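Local coordinates for protein dipicolinate synthase subunit B (Bacillus halodurans, PDB 3LQK) that probably takes part, as subunit B of dipicolinate synthase and a flavoprotein-family member, in making the spore compound dipicolinic acid, at residues I141-L146 with I152-F157; P177-A182 with Q187-V192. All blocks are in the same frame, centred on the assembly; numbering follows the deposited sequence.

Contact 1: residues I141-L146 with I152-F157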
ATOM      1  N   ILE A 141       6.573  -3.242   5.947  1.00  7.53           N
ATOM      2  CA  ILE A 141       5.600  -3.575   4.917  1.00  9.69           C
ATOM      3  C   ILE A 141       6.213  -4.252   3.684  1.00  9.24           C
ATOM      4  O   ILE A 141       5.585  -5.140   3.068  1.00  9.95           O
ATOM      5  CB  ILE A 141       4.721  -2.395   4.544  1.00 10.42           C
ATOM      6  CG1 ILE A 141       5.554  -1.180   4.030  1.00 16.14           C
ATOM      7  CG2 ILE A 141       3.858  -1.870   5.770  1.00  9.88           C
ATOM      8  CD1 ILE A 141       4.585  -0.027   3.494  1.00 20.01           C
ATOM      9  N   ASN A 142       7.467  -3.898   3.387  1.00  8.67           N
ATOM     10  CA  ASN A 142       8.162  -4.441   2.262  1.00  9.06           C
ATOM     11  C   ASN A 142       8.451  -5.928   2.523  1.00  9.24           C
ATOM     12  O   ASN A 142       8.199  -6.793   1.678  1.00  8.36           O
ATOM     13  CB  ASN A 142       9.465  -3.674   1.978  1.00  8.91           C
ATOM     14  CG  ASN A 142       9.233  -2.240   1.491  1.00 11.74           C
ATOM     15  OD1 ASN A 142       8.310  -1.970   0.758  1.00  9.10           O
ATOM     16  ND2 ASN A 142      10.145  -1.357   1.812  1.00 12.00           N
ATOM     17  N   ILE A 143       8.984  -6.192   3.702  1.00  9.23           N
ATOM     18  CA  ILE A 143       9.280  -7.552   4.139  1.00  9.78           C
ATOM     19  C   ILE A 143       8.041  -8.415   4.126  1.00  9.67           C
ATOM     20  O   ILE A 143       8.043  -9.520   3.584  1.00 10.41           O
ATOM     21  CB  ILE A 143       9.891  -7.541   5.579  1.00  9.63           C
ATOM     22  CG1 ILE A 143      11.312  -6.926   5.472  1.00 10.65           C
ATOM     23  CG2 ILE A 143       9.918  -8.949   6.156  1.00  7.78           C
ATOM     24  CD1 ILE A 143      12.048  -6.763   6.722  1.00  7.44           C
HETATM   25  N   MSE A 144       6.965  -7.912   4.710  1.00  9.09           N
HETATM   26  CA  MSE A 144       5.747  -8.728   4.796  1.00  8.33           C
HETATM   27  C   MSE A 144       5.121  -8.837   3.442  1.00  8.31           C
HETATM   28  O   MSE A 144       4.603  -9.900   3.097  1.00  9.54           O
HETATM   29  CB  MSE A 144       4.751  -8.131   5.771  1.00  8.99           C
HETATM   30  CG  MSE A 144       5.105  -8.375   7.224  1.00 12.33           C
HETATM   31 SE   MSE A 144       5.531 -10.256   7.533  0.75 18.09          SE
HETATM   32  CE  MSE A 144       6.544 -10.075   9.156  1.00 26.85           C
ATOM     33  N   ARG A 145       5.220  -7.835   2.600  1.00  8.50           N
ATOM     34  CA  ARG A 145       4.796  -8.021   1.233  1.00  9.51           C
ATOM     35  C   ARG A 145       5.533  -9.195   0.530  1.00  9.72           C
ATOM     36  O   ARG A 145       4.934 -10.051  -0.037  1.00  9.56           O
ATOM     37  CB  ARG A 145       4.907  -6.741   0.419  1.00 10.29           C
ATOM     38  CG  ARG A 145       4.402  -6.869  -1.008  1.00 15.30           C
ATOM     39  CD  ARG A 145       4.658  -5.671  -1.902  1.00 19.11           C
ATOM     40  NE  ARG A 145       4.177  -4.449  -1.325  1.00 22.44           N
ATOM     41  CZ  ARG A 145       4.917  -3.380  -1.053  1.00 30.67           C
ATOM     42  NH1 ARG A 145       6.193  -3.332  -1.319  1.00 31.24           N
ATOM     43  NH2 ARG A 145       4.375  -2.339  -0.494  1.00 33.80           N
ATOM     44  N   LEU A 146       6.839  -9.222   0.649  1.00  9.00           N
ATOM     45  CA  LEU A 146       7.625 -10.269   0.022  1.00  9.04           C
ATOM     46  C   LEU A 146       7.303 -11.668   0.578  1.00  9.52           C
ATOM     47  O   LEU A 146       7.235 -12.618  -0.165  1.00  9.19           O
ATOM     48  CB  LEU A 146       9.124  -9.949   0.210  1.00  9.25           C
ATOM     49  CG  LEU A 146       9.697  -8.761  -0.564  1.00  8.35           C
ATOM     50  CD1 LEU A 146      11.044  -8.346   0.015  1.00 10.71           C
ATOM     51  CD2 LEU A 146       9.781  -8.963  -2.106  1.00  6.60           C
ATOM     52  N   ILE A 152       8.623 -16.471  -3.263  1.00  8.79           N
ATOM     53  CA  ILE A 152       9.634 -15.769  -2.508  1.00  9.23           C
ATOM     54  C   ILE A 152       9.647 -16.379  -1.104  1.00  9.54           C
ATOM     55  O   ILE A 152       8.615 -16.514  -0.478  1.00  8.92           O
ATOM     56  CB  ILE A 152       9.375 -14.251  -2.435  1.00  8.94           C
ATOM     57  CG1 ILE A 152       9.411 -13.693  -3.847  1.00 11.19           C
ATOM     58  CG2 ILE A 152      10.486 -13.531  -1.523  1.00  7.07           C
ATOM     59  CD1 ILE A 152       9.235 -12.160  -4.041  1.00  7.76           C
ATOM     60  N   TYR A 153      10.835 -16.701  -0.597  1.00  9.80           N
ATOM     61  CA  TYR A 153      10.993 -17.365   0.691  1.00 10.32           C
ATOM     62  C   TYR A 153      12.114 -16.736   1.493  1.00 10.30           C
ATOM     63  O   TYR A 153      13.051 -16.173   0.893  1.00  9.47           O
ATOM     64  CB  TYR A 153      11.268 -18.879   0.521  1.00 10.81           C
ATOM     65  CG  TYR A 153      10.251 -19.565  -0.379  1.00 11.97           C
ATOM     66  CD1 TYR A 153       9.071 -20.094   0.122  1.00 13.43           C
ATOM     67  CD2 TYR A 153      10.464 -19.633  -1.749  1.00 10.07           C
ATOM     68  CE1 TYR A 153       8.115 -20.686  -0.753  1.00 13.03           C
ATOM     69  CE2 TYR A 153       9.525 -20.178  -2.599  1.00 11.77           C
ATOM     70  CZ  TYR A 153       8.401 -20.742  -2.103  1.00 12.51           C
ATOM     71  OH  TYR A 153       7.557 -21.286  -3.006  1.00 15.54           O
ATOM     72  N   PHE A 154      11.978 -16.798   2.819  1.00  9.88           N
ATOM     73  CA  PHE A 154      12.902 -16.145   3.751  1.00 10.31           C
ATOM     74  C   PHE A 154      13.732 -17.132   4.582  1.00 10.27           C
ATOM     75  O   PHE A 154      13.193 -18.119   5.119  1.00 10.84           O
ATOM     76  CB  PHE A 154      12.118 -15.206   4.689  1.00 10.46           C
ATOM     77  CG  PHE A 154      11.781 -13.863   4.087  1.00  9.24           C
ATOM     78  CD1 PHE A 154      10.852 -13.750   3.070  1.00 12.07           C
ATOM     79  CD2 PHE A 154      12.429 -12.702   4.520  1.00 14.96           C
ATOM     80  CE1 PHE A 154      10.554 -12.540   2.509  1.00 12.94           C
ATOM     81  CE2 PHE A 154      12.157 -11.465   3.924  1.00 13.79           C
ATOM     82  CZ  PHE A 154      11.204 -11.382   2.948  1.00 14.08           C
ATOM     83  N   ILE A 155      15.056 -16.921   4.616  1.00  9.71           N
ATOM     84  CA  ILE A 155      15.916 -17.612   5.524  1.00  9.11           C
ATOM     85  C   ILE A 155      15.418 -17.156   6.914  1.00 10.12           C
ATOM     86  O   ILE A 155      15.148 -15.979   7.130  1.00 10.53           O
ATOM     87  CB  ILE A 155      17.373 -17.214   5.376  1.00  9.89           C
ATOM     88  CG1 ILE A 155      17.915 -17.488   3.952  1.00 10.14           C
ATOM     89  CG2 ILE A 155      18.259 -17.894   6.462  1.00  8.58           C
ATOM     90  CD1 ILE A 155      19.330 -16.869   3.715  1.00 12.03           C
ATOM     91  N   PRO A 156      15.247 -18.093   7.835  1.00  9.30           N
ATOM     92  CA  PRO A 156      14.684 -17.744   9.112  1.00  9.73           C
ATOM     93  C   PRO A 156      15.436 -16.602   9.736  1.00  9.19           C
ATOM     94  O   PRO A 156      16.684 -16.511   9.607  1.00  9.37           O
ATOM     95  CB  PRO A 156      14.885 -19.045   9.933  1.00 10.24           C
ATOM     96  CG  PRO A 156      14.677 -20.076   8.960  1.00 11.44           C
ATOM     97  CD  PRO A 156      15.290 -19.555   7.653  1.00  9.49           C
ATOM     98  N   PHE A 157      14.711 -15.733  10.413  1.00  9.93           N
ATOM     99  CA  PHE A 157      15.290 -14.482  10.911  1.00 10.09           C
ATOM    100  C   PHE A 157      14.714 -14.072  12.320  1.00 11.38           C
ATOM    101  O   PHE A 157      13.728 -14.645  12.832  1.00 11.51           O
ATOM    102  CB  PHE A 157      15.067 -13.380   9.876  1.00 10.46           C
ATOM    103  CG  PHE A 157      13.575 -13.092   9.593  1.00 11.26           C
ATOM    104  CD1 PHE A 157      12.839 -12.247  10.409  1.00 10.42           C
ATOM    105  CD2 PHE A 157      12.940 -13.668   8.521  1.00 10.75           C
ATOM    106  CE1 PHE A 157      11.490 -12.003  10.158  1.00 12.58           C
ATOM    107  CE2 PHE A 157      11.603 -13.379   8.262  1.00 14.55           C
ATOM    108  CZ  PHE A 157      10.889 -12.571   9.089  1.00 12.19           C
TER

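Contact 2: residues P177-A182 with Q187-V192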
ATOM      1  N   PRO A 177      20.863 -23.391   3.453  1.00 14.76           N
ATOM      2  CA  PRO A 177      20.603 -24.555   2.634  1.00 14.49           C
ATOM      3  C   PRO A 177      19.291 -25.206   2.857  1.00 13.75           C
ATOM      4  O   PRO A 177      18.643 -25.630   1.933  1.00 13.83           O
ATOM      5  CB  PRO A 177      21.734 -25.523   3.016  1.00 15.50           C
ATOM      6  CG  PRO A 177      22.858 -24.601   3.384  1.00 15.69           C
ATOM      7  CD  PRO A 177      22.109 -23.527   4.194  1.00 14.49           C
ATOM      8  N   GLU A 178      18.904 -25.312   4.096  1.00 13.40           N
ATOM      9  CA  GLU A 178      17.595 -25.830   4.438  1.00 13.67           C
ATOM     10  C   GLU A 178      16.475 -24.987   3.818  1.00 11.57           C
ATOM     11  O   GLU A 178      15.486 -25.541   3.348  1.00 12.24           O
ATOM     12  CB  GLU A 178      17.424 -25.813   5.968  1.00 14.40           C
ATOM     13  CG  GLU A 178      18.287 -26.808   6.724  1.00 20.55           C
ATOM     14  CD  GLU A 178      19.777 -26.365   7.055  1.00 25.51           C
ATOM     15  OE1 GLU A 178      20.252 -25.288   6.597  1.00 20.25           O
ATOM     16  OE2 GLU A 178      20.486 -27.182   7.766  1.00 32.14           O
ATOM     17  N   THR A 179      16.622 -23.663   3.835  1.00 10.51           N
ATOM     18  CA  THR A 179      15.639 -22.767   3.228  1.00 10.50           C
ATOM     19  C   THR A 179      15.567 -23.001   1.737  1.00 11.23           C
ATOM     20  O   THR A 179      14.479 -23.046   1.140  1.00 11.48           O
ATOM     21  CB  THR A 179      15.937 -21.311   3.565  1.00 11.44           C
ATOM     22  OG1 THR A 179      16.035 -21.188   5.005  1.00 12.10           O
ATOM     23  CG2 THR A 179      14.872 -20.327   3.030  1.00  5.55           C
ATOM     24  N   ILE A 180      16.710 -23.208   1.102  1.00 13.49           N
ATOM     25  CA  ILE A 180      16.697 -23.518  -0.352  1.00 14.20           C
ATOM     26  C   ILE A 180      15.973 -24.854  -0.578  1.00 14.77           C
ATOM     27  O   ILE A 180      15.132 -24.960  -1.478  1.00 14.23           O
ATOM     28  CB  ILE A 180      18.138 -23.548  -1.014  1.00 14.69           C
ATOM     29  CG1 ILE A 180      18.799 -22.173  -0.868  1.00 14.92           C
ATOM     30  CG2 ILE A 180      18.046 -23.928  -2.522  1.00 12.27           C
ATOM     31  CD1 ILE A 180      20.134 -21.947  -1.556  1.00 16.75           C
ATOM     32  N   GLU A 181      16.294 -25.848   0.231  1.00 14.36           N
ATOM     33  CA  GLU A 181      15.685 -27.161   0.036  1.00 16.24           C
ATOM     34  C   GLU A 181      14.144 -27.108   0.117  1.00 14.63           C
ATOM     35  O   GLU A 181      13.440 -27.765  -0.687  1.00 14.62           O
ATOM     36  CB  GLU A 181      16.191 -28.137   1.057  1.00 17.54           C
ATOM     37  CG  GLU A 181      15.814 -29.561   0.790  1.00 26.33           C
ATOM     38  CD  GLU A 181      15.774 -30.447   2.067  1.00 39.21           C
ATOM     39  OE1 GLU A 181      15.126 -31.536   2.008  1.00 47.13           O
ATOM     40  OE2 GLU A 181      16.369 -30.069   3.129  1.00 45.28           O
ATOM     41  N   ALA A 182      13.620 -26.335   1.057  1.00 11.02           N
ATOM     42  CA  ALA A 182      12.184 -26.229   1.189  1.00 11.65           C
ATOM     43  C   ALA A 182      11.616 -25.364   0.046  1.00 11.02           C
ATOM     44  O   ALA A 182      10.536 -25.679  -0.518  1.00 11.42           O
ATOM     45  CB  ALA A 182      11.766 -25.707   2.563  1.00  9.82           C
ATOM     46  N   GLN A 187       7.937 -24.543  -0.617  1.00 15.63           N
ATOM     47  CA  GLN A 187       7.587 -24.307   0.799  1.00 15.99           C
ATOM     48  C   GLN A 187       8.550 -23.320   1.472  1.00 14.41           C
ATOM     49  O   GLN A 187       9.768 -23.308   1.165  1.00 13.13           O
ATOM     50  CB  GLN A 187       7.646 -25.630   1.626  1.00 16.99           C
ATOM     51  CG  GLN A 187       6.823 -26.820   1.142  1.00 22.39           C
ATOM     52  CD  GLN A 187       5.325 -26.519   1.068  1.00 32.53           C
ATOM     53  OE1 GLN A 187       4.819 -25.630   1.765  1.00 36.04           O
ATOM     54  NE2 GLN A 187       4.600 -27.255   0.202  1.00 38.88           N
ATOM     55  N   GLN A 188       7.994 -22.542   2.397  1.00 11.39           N
ATOM     56  CA  GLN A 188       8.708 -21.775   3.369  1.00 11.02           C
ATOM     57  C   GLN A 188       9.174 -22.714   4.496  1.00 11.32           C
ATOM     58  O   GLN A 188       8.362 -23.350   5.143  1.00  9.99           O
ATOM     59  CB  GLN A 188       7.792 -20.682   3.993  1.00 10.47           C
ATOM     60  CG  GLN A 188       8.448 -19.887   5.102  1.00  8.92           C
ATOM     61  CD  GLN A 188       9.770 -19.160   4.665  1.00  5.52           C
ATOM     62  OE1 GLN A 188       9.753 -18.286   3.800  1.00  8.95           O
ATOM     63  NE2 GLN A 188      10.880 -19.507   5.297  1.00  6.56           N
ATOM     64  N   TYR A 189      10.480 -22.736   4.748  1.00 11.18           N
ATOM     65  CA  TYR A 189      11.077 -23.491   5.828  1.00 10.53           C
ATOM     66  C   TYR A 189      10.676 -22.873   7.157  1.00 11.67           C
ATOM     67  O   TYR A 189      10.629 -21.637   7.298  1.00 10.85           O
ATOM     68  CB  TYR A 189      12.614 -23.497   5.657  1.00 10.07           C
ATOM     69  CG  TYR A 189      13.373 -24.256   6.724  1.00  9.85           C
ATOM     70  CD1 TYR A 189      13.370 -25.651   6.801  1.00  9.65           C
ATOM     71  CD2 TYR A 189      14.103 -23.570   7.638  1.00 14.09           C
ATOM     72  CE1 TYR A 189      14.112 -26.335   7.839  1.00 13.65           C
ATOM     73  CE2 TYR A 189      14.821 -24.201   8.641  1.00 16.28           C
ATOM     74  CZ  TYR A 189      14.817 -25.555   8.760  1.00 13.71           C
ATOM     75  OH  TYR A 189      15.541 -26.032   9.784  1.00 16.73           O
ATOM     76  N   GLN A 190      10.408 -23.732   8.140  1.00 12.03           N
ATOM     77  CA  GLN A 190       9.822 -23.338   9.399  1.00 12.88           C
ATOM     78  C   GLN A 190      10.617 -23.850  10.521  1.00 13.33           C
ATOM     79  O   GLN A 190      11.193 -24.901  10.395  1.00 15.23           O
ATOM     80  CB  GLN A 190       8.426 -23.907   9.520  1.00 13.33           C
ATOM     81  CG  GLN A 190       7.388 -23.294   8.584  1.00 13.03           C
ATOM     82  CD  GLN A 190       7.172 -21.772   8.735  1.00 13.64           C
ATOM     83  OE1 GLN A 190       6.600 -21.121   7.815  1.00 11.00           O
ATOM     84  NE2 GLN A 190       7.593 -21.202   9.850  1.00  8.24           N
ATOM     85  N   PRO A 191      10.689 -23.126  11.656  1.00 14.50           N
ATOM     86  CA  PRO A 191      10.159 -21.842  11.991  1.00 12.96           C
ATOM     87  C   PRO A 191      10.894 -20.743  11.263  1.00 12.70           C
ATOM     88  O   PRO A 191      12.101 -20.729  11.183  1.00 13.02           O
ATOM     89  CB  PRO A 191      10.370 -21.763  13.502  1.00 14.10           C
ATOM     90  CG  PRO A 191      11.541 -22.682  13.800  1.00 16.16           C
ATOM     91  CD  PRO A 191      11.348 -23.786  12.813  1.00 15.29           C
ATOM     92  N   VAL A 192      10.151 -19.812  10.684  1.00 12.66           N
ATOM     93  CA  VAL A 192      10.744 -18.715  10.002  1.00 10.98           C
ATOM     94  C   VAL A 192      11.163 -17.641  10.983  1.00 11.47           C
ATOM     95  O   VAL A 192      12.026 -16.824  10.686  1.00 11.03           O
ATOM     96  CB  VAL A 192       9.823 -18.195   8.880  1.00 12.40           C
ATOM     97  CG1 VAL A 192       8.485 -17.681   9.470  1.00  8.29           C
ATOM     98  CG2 VAL A 192      10.568 -17.134   8.002  1.00  9.60           C
TER
HETATM   99  O   HOH W   1      11.937 -22.059   2.192  1.00  6.70           O

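Contact 1: residues I141-L146 with I152-F157
The ring of Phe154 points from the strand at the flank of helix 141-146, and its outer end does the touching. Leu146 CB meets the ring at its edge, near its plane, 3.7 Å from Phe154 CZ. The next helical turn back supplies Ile143. Its CG2 branch lies 4.0 Å from Phe154 CE2, and the two side chains cross at about a right angle. The first torsion of Ile143 sets this branch anti to the backbone N, with CG1 beside that N (chi1 -70°). The carbonyl oxygen Ile143 O also comes to 3.7 Å from Phe154 CZ, at an oblique approach. Replacing Phe154 with an alanine would probably leave Leu146 CB and the Ile143 CG2 branch without their partner and open a gap between helix and strand.

Ile152, two residues earlier, packs nearer the end of the helix. Its CD1 reaches Leu146 CD2 at 3.8 Å, and these two side chains meet at a slant. Ile152 CB sits 3.5 Å from Leu146 O. No hydrogen bond joins the two segments, so apolar packing carries the contact. All four touching residues are buried. Phe103 of helix 97-104 also touches Leu146 and Ile152. From the neighbouring strand 126-132, Val128 touches Phe154 and Ile130 touches Ile143. The axes of helix 141-146 and strand 152-154 pass 9.4 Å apart at 118°. This is the second half of a beta-alpha-beta unit, in which helix 140-147 links the parallel strands 126-132 and 152-159.

Contact 2: residues P177-A182 with Q187-V192
This contact joins helix 176-184 to the irregular chain that follows it. The chain turns back after the helix, and residues 187-189 pack against its side before 190-192 move on. Tyr189 meets Glu178 and Ala182, which are one helical turn apart. Glu178 CB lies over one face of the Tyr189 ring in a CH-pi contact, 3.9 Å from the ring centroid and 14° off its normal. The two side chains run side by side and point the same way. The chain of Glu178 bends at its second torsion and turns its end away from the tail, and its carboxylate plane stands 40° from the ring. Its OE2 makes a long, weak ion pair with Arg30. At the base of the ring, Tyr189 CB packs 3.9 Å from Ala182 CB. Thr179 OG1 approaches the ring obliquely, 4.0 Å from Tyr189 CD2, but hydrogen-bonds to Ala175 O.

The backbone closes the turn. Gln187 N donates to Ala182 O at 2.8 Å, and the donor sits 41° out of the carbonyl plane. A water bridges the two segments one helical turn earlier. It donates to Thr179 O at 2.9 Å and to Gln187 O at 2.7 Å, and accepts from Tyr189 N at 3.0 Å. Three bonds thus grip this water and tie the tail to the helix.

Within the tail, Gln188 NE2 donates to Tyr189 O at 2.9 Å. The bond is nearly straight, in the carbonyl plane and on a lone pair. The same NE2 probably also bonds Phe154 O. Helix 176-184, the last of the chain, and the irregular residues after it thus pack on strand 152-159 of the mixed sheet in this alpha/beta fold.

Overall arrangement
Contact 1 closes before contact 2 opens along the chain, and their centres lie about 12 Å apart. Strand 152-159 connects them. Ile152 and Phe154 face helix 140-147, whereas Tyr153 and Pro156 touch helix 176-184. The tail 187-192 joins the strand through two probable hydrogen bonds, the one from Gln188 NE2 to Phe154 O (2.7 Å) and another between Phe157 N and Val192 O at 2.9 Å. Pro156 CD also packs 3.2 Å from Thr179 OG1. Both contacts touch a second subunit: Ile141 and Met144 each meet their own counterpart there, and Gln190 to Val192 also reach it.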